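Local coordinates for putative periplasmic or exported protein (Salmonella enterica subsp. enterica serovar Typhimurium, PDB 4GQZ) that binds copper in the periplasm, forms a V-shaped dimer and probably contributes to copper resistance, at residues Q22-I27 against T45-S50. Residues are numbered along the deposited sequence; the frame is centred on the assembly and turned at random.
Sequences QIVDTI and TELKLS
Leu-47 meets both Ile-23 and Val-24, a compact instance of how alternation along a strand turns every second side chain onto a helix. With its CG anti to the backbone N (chi1 -160°), Leu-47 extends to the helix and divides its contacts between two atoms. The branch carbon CG lies 3.8 Å from CG2 of Val-24, the two side chains running past one another in opposite senses, while the methyl CD1 reaches CG2 of Ile-23 at 3.8 Å. Two residues along the strand, Leu-49 points to the helix again and meets Ile-27, one helical turn beyond Ile-23: its CD2 sits 3.9 Å from CD1 of Ile-27, whose extended chain (chi2 -178°) carries that methyl across. Helix 20-28 thus rests on one face of the antiparallel sheet containing strands 39-42, 46-50 and 55-59, and the axis of segment 22-27 makes an angle of 56° with strand 46-50. Leu-58 and Leu-83 add to the same apolar layer, and Pro-59 of the second subunit packs on Ile-23. No hydrogen bond joins the two segments, and all five touching residues are buried; cohesion here therefore rests on dispersion and the exclusion of water, with shape rather than polarity setting the fit.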
loop_
_atom_site.group_PDB
_atom_site.type_symbol
_atom_site.label_atom_id
_atom_site.label_comp_id
_atom_site.label_asym_id
_atom_site.label_seq_id
_atom_site.Cartn_x
_atom_site.Cartn_y
_atom_site.Cartn_z
ATOM N N GLN B 22 -6.036 1.420 5.237
ATOM C CA GLN B 22 -7.318 1.800 5.816
ATOM C C GLN B 22 -8.315 0.649 5.725
ATOM O O GLN B 22 -9.131 0.465 6.623
ATOM C CB GLN B 22 -7.879 3.059 5.133
ATOM C CG GLN B 22 -6.985 4.292 5.285
ATOM C CD GLN B 22 -7.432 5.485 4.429
ATOM O OE1 GLN B 22 -8.021 5.324 3.357
ATOM N NE2 GLN B 22 -7.150 6.689 4.912
ATOM N N ILE B 23 -8.251 -0.134 4.653
ATOM C CA ILE B 23 -9.165 -1.283 4.524
ATOM C C ILE B 23 -8.832 -2.343 5.573
ATOM O O ILE B 23 -9.715 -2.816 6.295
ATOM C CB ILE B 23 -9.082 -1.945 3.141
ATOM C CG1 ILE B 23 -9.566 -0.986 2.054
ATOM C CG2 ILE B 23 -9.910 -3.225 3.102
ATOM C CD1 ILE B 23 -9.351 -1.520 0.645
ATOM N N VAL B 24 -7.559 -2.734 5.631
ATOM C CA VAL B 24 -7.092 -3.703 6.622
ATOM C C VAL B 24 -7.406 -3.240 8.039
ATOM O O VAL B 24 -8.021 -4.000 8.824
ATOM C CB VAL B 24 -5.593 -3.999 6.432
ATOM C CG1 VAL B 24 -5.047 -4.840 7.581
ATOM C CG2 VAL B 24 -5.382 -4.709 5.098
ATOM N N ASP B 25 -7.027 -1.999 8.367
ATOM C CA ASP B 25 -7.349 -1.423 9.677
ATOM C C ASP B 25 -8.853 -1.466 9.969
ATOM O O ASP B 25 -9.270 -1.799 11.075
ATOM C CB ASP B 25 -6.890 0.038 9.770
ATOM C CG ASP B 25 -5.386 0.185 9.769
ATOM O OD1 ASP B 25 -4.686 -0.836 9.923
ATOM O OD2 ASP B 25 -4.903 1.332 9.607
ATOM N N THR B 26 -9.669 -1.107 8.983
ATOM C CA THR B 26 -11.115 -1.047 9.203
ATOM C C THR B 26 -11.650 -2.429 9.545
ATOM O O THR B 26 -12.450 -2.602 10.486
ATOM C CB THR B 26 -11.861 -0.518 7.951
ATOM O OG1 THR B 26 -11.370 0.794 7.610
ATOM C CG2 THR B 26 -13.352 -0.460 8.204
ATOM N N ILE B 27 -11.199 -3.426 8.792
ATOM C CA ILE B 27 -11.713 -4.778 8.985
ATOM C C ILE B 27 -11.234 -5.369 10.304
ATOM O O ILE B 27 -12.032 -5.905 11.088
ATOM C CB ILE B 27 -11.327 -5.698 7.819
ATOM C CG1 ILE B 27 -11.947 -5.199 6.510
ATOM C CG2 ILE B 27 -11.823 -7.113 8.061
ATOM C CD1 ILE B 27 -11.638 -6.105 5.327
ATOM N N THR B 45 1.778 -10.414 1.619
ATOM C CA THR B 45 1.687 -9.601 0.415
ATOM C C THR B 45 0.277 -9.318 -0.071
ATOM O O THR B 45 0.109 -8.455 -0.923
ATOM C CB THR B 45 2.522 -10.183 -0.769
ATOM O OG1 THR B 45 2.139 -11.544 -1.007
ATOM C CG2 THR B 45 4.020 -10.125 -0.448
ATOM N N GLU B 46 -0.719 -10.031 0.456
ATOM C CA GLU B 46 -2.098 -9.881 -0.023
ATOM C C GLU B 46 -3.150 -9.799 1.078
ATOM O O GLU B 46 -3.038 -10.448 2.123
ATOM C CB GLU B 46 -2.498 -11.072 -0.904
ATOM C CG GLU B 46 -1.512 -11.479 -1.977
ATOM C CD GLU B 46 -1.945 -12.754 -2.681
ATOM O OE1 GLU B 46 -2.962 -13.357 -2.254
ATOM O OE2 GLU B 46 -1.272 -13.151 -3.658
ATOM N N LEU B 47 -4.205 -9.031 0.818
ATOM C CA LEU B 47 -5.425 -9.134 1.602
ATOM C C LEU B 47 -6.387 -9.987 0.761
ATOM O O LEU B 47 -6.630 -9.666 -0.401
ATOM C CB LEU B 47 -6.008 -7.740 1.786
ATOM C CG LEU B 47 -7.008 -7.379 2.882
ATOM C CD1 LEU B 47 -8.120 -6.525 2.304
ATOM C CD2 LEU B 47 -7.521 -8.578 3.684
ATOM N N LYS B 48 -6.900 -11.087 1.311
ATOM C CA LYS B 48 -7.835 -11.951 0.564
ATOM C C LYS B 48 -9.245 -11.764 1.082
ATOM O O LYS B 48 -9.492 -11.872 2.283
ATOM C CB LYS B 48 -7.465 -13.428 0.696
ATOM C CG LYS B 48 -6.054 -13.794 0.282
ATOM C CD LYS B 48 -5.779 -15.256 0.682
ATOM C CE LYS B 48 -4.314 -15.646 0.509
ATOM N NZ LYS B 48 -4.005 -16.920 1.239
ATOM N N LEU B 49 -10.181 -11.509 0.174
ATOM C CA LEU B 49 -11.555 -11.245 0.580
ATOM C C LEU B 49 -12.491 -12.189 -0.142
ATOM O O LEU B 49 -12.258 -12.536 -1.301
ATOM C CB LEU B 49 -11.957 -9.808 0.248
ATOM C CG LEU B 49 -11.150 -8.665 0.858
ATOM C CD1 LEU B 49 -11.477 -7.331 0.148
ATOM C CD2 LEU B 49 -11.416 -8.575 2.337
ATOM N N SER B 50 -13.558 -12.594 0.544
ATOM C CA SER B 50 -14.559 -13.456 -0.077
ATOM C C SER B 50 -15.975 -13.250 0.469
ATOM O O SER B 50 -16.162 -12.992 1.661
ATOM C CB SER B 50 -14.139 -14.920 0.023
ATOM O OG SER B 50 -14.956 -15.725 -0.821
#